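PDB 3VU1: putative uncharacterized protein PH0242 from Pyrococcus horikoshii, which is an archaeal AglB-type oligosaccharyltransferase homologue, represented here by its C-terminal globular domain of mixed helices and beta sheets with a bound calcium ion. Local coordinates for residues D289-L295 with G312-N318; Y296-G302 with A334-I340. All coordinates share one frame; numbering follows the deposited sequence.

Interaction 1: residues D289-L295 with G312-N318; sequences DIKNATL and GEIKYMN
Ala293 and Ile314 pair at the base of the antiparallel hairpin of strands 293-301 and 304-314, where Asn292 and Ala293 both face Ile314 in a G1 beta bulge. Asn292 suits the bulge since asparagine tolerates its positive phi (52°) unusually well. Ala293 N and Ile314 N each donate to the other residue's carbonyl, Ile314 N reaching Ala293 O at 2.7 Å, while Asn292 N turns to Lys315 O at the same distance. Both chains turn a corner here, and beyond it Ile290 and Met317 resume pairing, with Met317 N donating to Ile290 O at 3.0 Å.

Ile290, Ala293, Leu295, Ile314 and Met317 converge from either side of the corner into one apolar cluster, which packs on Ile283 and Ile325 of strands 275-285 and 325-331, in another sheet. Ile290 reaches two partners with its two branches: CG2 meets Ile314 CB at 3.9 Å, while CD1 touches Met317 CB. Leu295 CD2 lies 3.8 Å from Ile314 CD1.

Near the calcium site, Asp289 OD1 accepts from the backbone N of the calcium ligand His319. Tyr316 brings its ring edge to Asp289 through a chi1 of 177°, and Tyr316 OH makes a weak 3.5 Å hydrogen bond to Asp289 OD2.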
loop_
_atom_site.group_PDB
_atom_site.type_symbol
_atom_site.label_atom_id
_atom_site.label_comp_id
_atom_site.label_asym_id
_atom_site.label_seq_id
_atom_site.Cartn_x
_atom_site.Cartn_y
_atom_site.Cartn_z
ATOM N N ASP A 289 2.253 -11.721 -7.839
ATOM C CA ASP A 289 1.525 -12.985 -7.952
ATOM C C ASP A 289 1.707 -13.920 -6.761
ATOM O O ASP A 289 2.742 -13.876 -6.068
ATOM C CB ASP A 289 1.941 -13.713 -9.231
ATOM C CG ASP A 289 1.580 -12.940 -10.485
ATOM O OD1 ASP A 289 0.562 -12.203 -10.526
ATOM O OD2 ASP A 289 2.338 -13.074 -11.447
ATOM N N ILE A 290 0.707 -14.774 -6.534
ATOM C CA ILE A 290 0.901 -15.982 -5.708
ATOM C C ILE A 290 1.534 -17.059 -6.610
ATOM O O ILE A 290 1.038 -17.271 -7.714
ATOM C CB ILE A 290 -0.442 -16.466 -5.135
ATOM C CG1 ILE A 290 -1.042 -15.365 -4.255
ATOM C CG2 ILE A 290 -0.256 -17.737 -4.325
ATOM C CD1 ILE A 290 -2.540 -15.430 -4.091
ATOM N N LYS A 291 2.632 -17.684 -6.172
ATOM C CA LYS A 291 3.331 -18.767 -6.911
ATOM C C LYS A 291 3.744 -19.858 -5.954
ATOM O O LYS A 291 4.453 -19.581 -4.972
ATOM C CB LYS A 291 4.639 -18.301 -7.562
ATOM C CG LYS A 291 4.488 -17.385 -8.758
ATOM C CD LYS A 291 5.821 -16.959 -9.360
ATOM C CE LYS A 291 6.486 -15.864 -8.546
ATOM N NZ LYS A 291 7.479 -15.116 -9.366
ATOM N N ASN A 292 3.341 -21.098 -6.248
ATOM C CA ASN A 292 3.846 -22.264 -5.509
ATOM C C ASN A 292 3.675 -22.036 -4.054
ATOM O O ASN A 292 4.640 -22.092 -3.318
ATOM C CB ASN A 292 5.346 -22.515 -5.790
ATOM C CG ASN A 292 5.649 -22.650 -7.273
ATOM O OD1 ASN A 292 4.963 -23.354 -8.012
ATOM N ND2 ASN A 292 6.651 -21.936 -7.720
ATOM N N ALA A 293 2.442 -21.758 -3.662
ATOM C CA ALA A 293 2.105 -21.295 -2.331
ATOM C C ALA A 293 1.362 -22.373 -1.536
ATOM O O ALA A 293 0.571 -23.125 -2.103
ATOM C CB ALA A 293 1.242 -20.030 -2.439
ATOM N N THR A 294 1.605 -22.421 -0.229
ATOM C CA THR A 294 0.848 -23.273 0.690
ATOM C C THR A 294 -0.036 -22.424 1.609
ATOM O O THR A 294 0.437 -21.424 2.150
ATOM C CB THR A 294 1.800 -24.106 1.568
ATOM O OG1 THR A 294 2.774 -24.710 0.728
ATOM C CG2 THR A 294 1.053 -25.194 2.324
ATOM N N LEU A 295 -1.298 -22.833 1.790
ATOM C CA LEU A 295 -2.194 -22.194 2.754
ATOM C C LEU A 295 -2.204 -22.892 4.123
ATOM O O LEU A 295 -2.264 -24.129 4.204
ATOM C CB LEU A 295 -3.602 -22.142 2.209
ATOM C CG LEU A 295 -3.723 -21.556 0.819
ATOM C CD1 LEU A 295 -5.147 -21.680 0.292
ATOM C CD2 LEU A 295 -3.281 -20.105 0.839
ATOM N N GLY A 312 -4.423 -26.140 2.048
ATOM C CA GLY A 312 -4.461 -25.869 0.606
ATOM C C GLY A 312 -3.159 -25.453 -0.024
ATOM O O GLY A 312 -2.180 -25.179 0.662
ATOM N N GLU A 313 -3.161 -25.434 -1.349
ATOM C CA GLU A 313 -2.028 -24.983 -2.141
ATOM C C GLU A 313 -2.508 -24.082 -3.255
ATOM O O GLU A 313 -3.637 -24.228 -3.721
ATOM C CB GLU A 313 -1.332 -26.158 -2.768
ATOM C CG GLU A 313 -0.538 -26.986 -1.785
ATOM C CD GLU A 313 0.156 -28.149 -2.459
ATOM O OE1 GLU A 313 1.157 -28.625 -1.898
ATOM O OE2 GLU A 313 -0.293 -28.575 -3.551
ATOM N N ILE A 314 -1.682 -23.125 -3.676
ATOM C CA ILE A 314 -2.010 -22.353 -4.879
ATOM C C ILE A 314 -0.780 -22.327 -5.732
ATOM O O ILE A 314 0.209 -21.708 -5.343
ATOM C CB ILE A 314 -2.436 -20.911 -4.584
ATOM C CG1 ILE A 314 -3.550 -20.875 -3.539
ATOM C CG2 ILE A 314 -2.889 -20.250 -5.869
ATOM C CD1 ILE A 314 -3.700 -19.541 -2.851
ATOM N N LYS A 315 -0.835 -23.033 -6.867
ATOM C CA LYS A 315 0.300 -23.122 -7.806
ATOM C C LYS A 315 0.557 -21.731 -8.395
ATOM O O LYS A 315 1.703 -21.252 -8.441
ATOM C CB LYS A 315 0.089 -24.218 -8.883
ATOM C CG LYS A 315 -1.048 -24.039 -9.917
ATOM C CD LYS A 315 -2.398 -23.452 -9.416
ATOM C CE LYS A 315 -3.315 -24.453 -8.710
ATOM N NZ LYS A 315 -3.814 -25.495 -9.657
ATOM N N TYR A 316 -0.534 -21.064 -8.759
ATOM C CA TYR A 316 -0.442 -19.789 -9.390
ATOM C C TYR A 316 -1.751 -19.024 -9.346
ATOM O O TYR A 316 -2.799 -19.538 -9.760
ATOM C CB TYR A 316 0.021 -19.934 -10.855
ATOM C CG TYR A 316 0.060 -18.598 -11.587
ATOM C CD1 TYR A 316 1.120 -17.711 -11.374
ATOM C CD2 TYR A 316 -0.984 -18.209 -12.450
ATOM C CE1 TYR A 316 1.150 -16.488 -12.001
ATOM C CE2 TYR A 316 -0.964 -16.982 -13.093
ATOM C CZ TYR A 316 0.111 -16.130 -12.863
ATOM O OH TYR A 316 0.192 -14.891 -13.457
ATOM N N MET A 317 -1.667 -17.778 -8.879
ATOM C CA MET A 317 -2.753 -16.818 -9.049
ATOM C C MET A 317 -2.214 -15.467 -9.566
ATOM O O MET A 317 -1.293 -14.910 -8.996
ATOM C CB MET A 317 -3.524 -16.655 -7.734
ATOM C CG MET A 317 -4.779 -15.803 -7.861
ATOM S SD MET A 317 -5.808 -15.661 -6.369
ATOM C CE MET A 317 -6.124 -17.389 -6.020
ATOM N N ASN A 318 -2.773 -14.962 -10.658
ATOM C CA ASN A 318 -2.455 -13.614 -11.136
ATOM C C ASN A 318 -2.986 -12.511 -10.217
ATOM O O ASN A 318 -4.182 -12.493 -9.894
ATOM C CB ASN A 318 -3.031 -13.391 -12.527
ATOM C CG ASN A 318 -2.502 -12.121 -13.172
ATOM O OD1 ASN A 318 -2.939 -11.016 -12.872
ATOM N ND2 ASN A 318 -1.541 -12.279 -14.054
#

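Interaction 2: residues Y296-G302 with A334-I340; sequences YVYALNG and AQKYRFI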
loop_
_atom_site.group_PDB
_atom_site.type_symbol
_atom_site.label_atom_id
_atom_site.label_comp_id
_atom_site.label_asym_id
_atom_site.label_seq_id
_atom_site.Cartn_x
_atom_site.Cartn_y
_atom_site.Cartn_z
ATOM N N TYR A 296 -2.149 -22.103 5.197
ATOM C CA TYR A 296 -2.306 -22.666 6.537
ATOM C C TYR A 296 -3.328 -21.934 7.357
ATOM O O TYR A 296 -3.743 -20.821 7.024
ATOM C CB TYR A 296 -1.019 -22.613 7.312
ATOM C CG TYR A 296 0.118 -23.322 6.664
ATOM C CD1 TYR A 296 0.943 -22.663 5.755
ATOM C CD2 TYR A 296 0.404 -24.654 6.978
ATOM C CE1 TYR A 296 2.018 -23.305 5.179
ATOM C CE2 TYR A 296 1.487 -25.312 6.407
ATOM C CZ TYR A 296 2.287 -24.628 5.513
ATOM O OH TYR A 296 3.339 -25.258 4.924
ATOM N N VAL A 297 -3.738 -22.585 8.436
ATOM C CA VAL A 297 -4.418 -21.919 9.531
ATOM C C VAL A 297 -3.584 -22.181 10.792
ATOM O O VAL A 297 -3.206 -23.337 11.088
ATOM C CB VAL A 297 -5.883 -22.398 9.670
ATOM C CG1 VAL A 297 -6.565 -21.733 10.855
ATOM C CG2 VAL A 297 -6.676 -22.075 8.409
ATOM N N TYR A 298 -3.228 -21.109 11.487
ATOM C CA TYR A 298 -2.550 -21.226 12.777
ATOM C C TYR A 298 -3.577 -20.919 13.858
ATOM O O TYR A 298 -4.129 -19.812 13.896
ATOM C CB TYR A 298 -1.395 -20.221 12.897
ATOM C CG TYR A 298 -0.183 -20.420 11.996
ATOM C CD1 TYR A 298 -0.148 -21.437 11.039
ATOM C CD2 TYR A 298 0.921 -19.553 12.078
ATOM C CE1 TYR A 298 0.953 -21.609 10.212
ATOM C CE2 TYR A 298 2.022 -19.718 11.246
ATOM C CZ TYR A 298 2.039 -20.751 10.313
ATOM O OH TYR A 298 3.124 -20.949 9.462
ATOM N N ALA A 299 -3.844 -21.889 14.726
ATOM C CA ALA A 299 -4.674 -21.644 15.914
ATOM C C ALA A 299 -3.827 -20.956 16.963
ATOM O O ALA A 299 -2.695 -21.368 17.227
ATOM C CB ALA A 299 -5.228 -22.949 16.469
ATOM N N LEU A 300 -4.384 -19.928 17.579
ATOM C CA LEU A 300 -3.642 -19.144 18.547
ATOM C C LEU A 300 -4.400 -18.898 19.824
ATOM O O LEU A 300 -5.568 -18.507 19.790
ATOM C CB LEU A 300 -3.254 -17.778 17.955
ATOM C CG LEU A 300 -2.019 -17.662 17.066
ATOM C CD1 LEU A 300 -2.444 -17.796 15.621
ATOM C CD2 LEU A 300 -1.351 -16.316 17.286
ATOM N N ASN A 301 -3.708 -19.105 20.939
ATOM C CA ASN A 301 -4.117 -18.586 22.241
ATOM C C ASN A 301 -3.251 -17.383 22.610
ATOM O O ASN A 301 -2.101 -17.533 23.019
ATOM C CB ASN A 301 -4.008 -19.670 23.318
ATOM C CG ASN A 301 -5.053 -20.767 23.167
ATOM O OD1 ASN A 301 -6.191 -20.515 22.773
ATOM N ND2 ASN A 301 -4.670 -21.994 23.493
ATOM N N GLY A 302 -3.811 -16.193 22.453
ATOM C CA GLY A 302 -3.082 -14.949 22.658
ATOM C C GLY A 302 -2.013 -14.759 21.600
ATOM O O GLY A 302 -2.305 -14.337 20.481
ATOM N N ALA A 334 -9.581 -22.498 20.330
ATOM C CA ALA A 334 -8.482 -21.536 20.439
ATOM C C ALA A 334 -9.090 -20.160 20.461
ATOM O O ALA A 334 -10.264 -20.007 20.135
ATOM C CB ALA A 334 -7.554 -21.640 19.245
ATOM N N GLN A 335 -8.308 -19.148 20.829
ATOM C CA GLN A 335 -8.846 -17.791 20.875
ATOM C C GLN A 335 -9.095 -17.210 19.482
ATOM O O GLN A 335 -10.108 -16.562 19.269
ATOM C CB GLN A 335 -7.946 -16.856 21.687
ATOM C CG GLN A 335 -8.454 -15.413 21.660
ATOM C CD GLN A 335 -7.562 -14.421 22.378
ATOM O OE1 GLN A 335 -7.914 -13.247 22.480
ATOM N NE2 GLN A 335 -6.420 -14.879 22.901
ATOM N N LYS A 336 -8.171 -17.431 18.549
ATOM C CA LYS A 336 -8.327 -16.892 17.207
ATOM C C LYS A 336 -7.618 -17.731 16.146
ATOM O O LYS A 336 -6.748 -18.540 16.472
ATOM C CB LYS A 336 -7.851 -15.442 17.140
ATOM C CG LYS A 336 -6.389 -15.230 17.470
ATOM C CD LYS A 336 -6.020 -13.787 17.188
ATOM C CE LYS A 336 -4.631 -13.451 17.711
ATOM N NZ LYS A 336 -4.368 -12.005 17.466
ATOM N N TYR A 337 -8.015 -17.546 14.882
ATOM C CA TYR A 337 -7.369 -18.250 13.754
ATOM C C TYR A 337 -6.657 -17.289 12.796
ATOM O O TYR A 337 -7.199 -16.245 12.394
ATOM C CB TYR A 337 -8.341 -19.179 12.999
ATOM C CG TYR A 337 -9.175 -20.047 13.914
ATOM C CD1 TYR A 337 -10.491 -19.704 14.209
ATOM C CD2 TYR A 337 -8.647 -21.192 14.501
ATOM C CE1 TYR A 337 -11.269 -20.476 15.049
ATOM C CE2 TYR A 337 -9.415 -21.975 15.347
ATOM C CZ TYR A 337 -10.730 -21.606 15.619
ATOM O OH TYR A 337 -11.519 -22.360 16.462
ATOM N N ARG A 338 -5.427 -17.646 12.457
ATOM C CA ARG A 338 -4.659 -16.854 11.517
ATOM C C ARG A 338 -4.434 -17.642 10.228
ATOM O O ARG A 338 -3.822 -18.711 10.227
ATOM C CB ARG A 338 -3.326 -16.407 12.145
ATOM C CG ARG A 338 -2.577 -15.345 11.357
ATOM C CD ARG A 338 -1.213 -15.111 11.960
ATOM N NE ARG A 338 -1.313 -14.224 13.099
ATOM C CZ ARG A 338 -0.420 -14.148 14.076
ATOM N NH1 ARG A 338 0.657 -14.933 14.058
ATOM N NH2 ARG A 338 -0.621 -13.295 15.077
ATOM N N PHE A 339 -4.942 -17.093 9.137
ATOM C CA PHE A 339 -4.701 -17.637 7.816
ATOM C C PHE A 339 -3.339 -17.179 7.262
ATOM O O PHE A 339 -3.041 -15.984 7.214
ATOM C CB PHE A 339 -5.869 -17.264 6.900
ATOM C CG PHE A 339 -7.168 -17.919 7.300
ATOM C CD1 PHE A 339 -7.817 -17.560 8.486
ATOM C CD2 PHE A 339 -7.731 -18.916 6.515
ATOM C CE1 PHE A 339 -9.004 -18.163 8.868
ATOM C CE2 PHE A 339 -8.919 -19.530 6.900
ATOM C CZ PHE A 339 -9.554 -19.151 8.073
ATOM N N ILE A 340 -2.508 -18.149 6.898
ATOM C CA ILE A 340 -1.172 -17.904 6.357
ATOM C C ILE A 340 -1.006 -18.346 4.900
ATOM O O ILE A 340 -1.389 -19.455 4.530
ATOM C CB ILE A 340 -0.078 -18.571 7.234
ATOM C CG1 ILE A 340 0.457 -17.590 8.277
ATOM C CG2 ILE A 340 1.133 -18.939 6.407
ATOM C CD1 ILE A 340 -0.582 -17.134 9.251
#
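Tyr298 and Ile340 cross at about a right angle, Ile340 laying its CG1 over one face of the phenol ring. CG1 stands 4.2 Å from the Tyr298 ring centroid and 19° off the ring normal, a CH-pi contact displaced toward the rim. The other branch, Ile340 CG2, approaches Tyr296 CD1 obliquely, so one beta-branched residue touches two tyrosines. The phenol suits position 298 because its flat ring packs against aliphatic carbon while its hydroxyl reaches a hydrogen bond with Glu480.

Farther along the same face, Leu300 and Arg338 slant across one another. Leu300 CD2 lies over one face of the guanidinium, 3.8 Å from Arg338 NH2, and Leu300 CD1 touches Arg338 CB. A bend at chi3 (-81°) folds the arginine's end back over the leucine, and Arg338 NE forms a salt bridge with Glu485 of strand 464-487.

On the other face, Val297 and Phe339 point the same way side by side. Val297 CG2 sits over the Phe339 ring, 4.0 Å from its centroid, while Val297 CG1 meets Tyr337 CB at 3.8 Å. Small Ala299 leaves room for Ala334 and the Tyr337 ring.

The frame is an antiparallel pairing of strands 293-301 and 336-356, with near-straight bonds such as Tyr298 N to Arg338 O (2.8 Å, 171° at the hydrogen). At its end Gln335 and Lys336 both face Leu300 in a classic beta bulge, and Asn301 OD1 accepts Gln335 N at 3.2 Å.

The valine-phenylalanine side is mainly carbon, with the Tyr337 hydroxyl satisfied by Pro332 O. Beside the backbone pairing of Tyr337 with Val486, both faces therefore meet strand 464-487: one by polar bonds to Glu480 and Glu485, the other by Phe339 packing on Ile484 and Val486.

Strand 293-301 serves both contacts. Interaction 1 pairs its beginning with strand 304-314, and interaction 2 pairs its continuation with strand 336-356, making it the middle one of three neighbours in the sheet. The two meet where Leu295 CB packs against Ile340 O. Both mix buried and exposed residues. In interaction 1 one face is an aliphatic and sulfur-containing core, while Lys291, Thr294, Glu313 and Tyr316 occupy the other; its far end approaches the calcium site. Interaction 2 is richer in aromatic rings and buries residues on both faces, becoming polar toward its bulged end. The bulge of interaction 1 lies at the corner of the strands, that of interaction 2 at the start of strand 336-356.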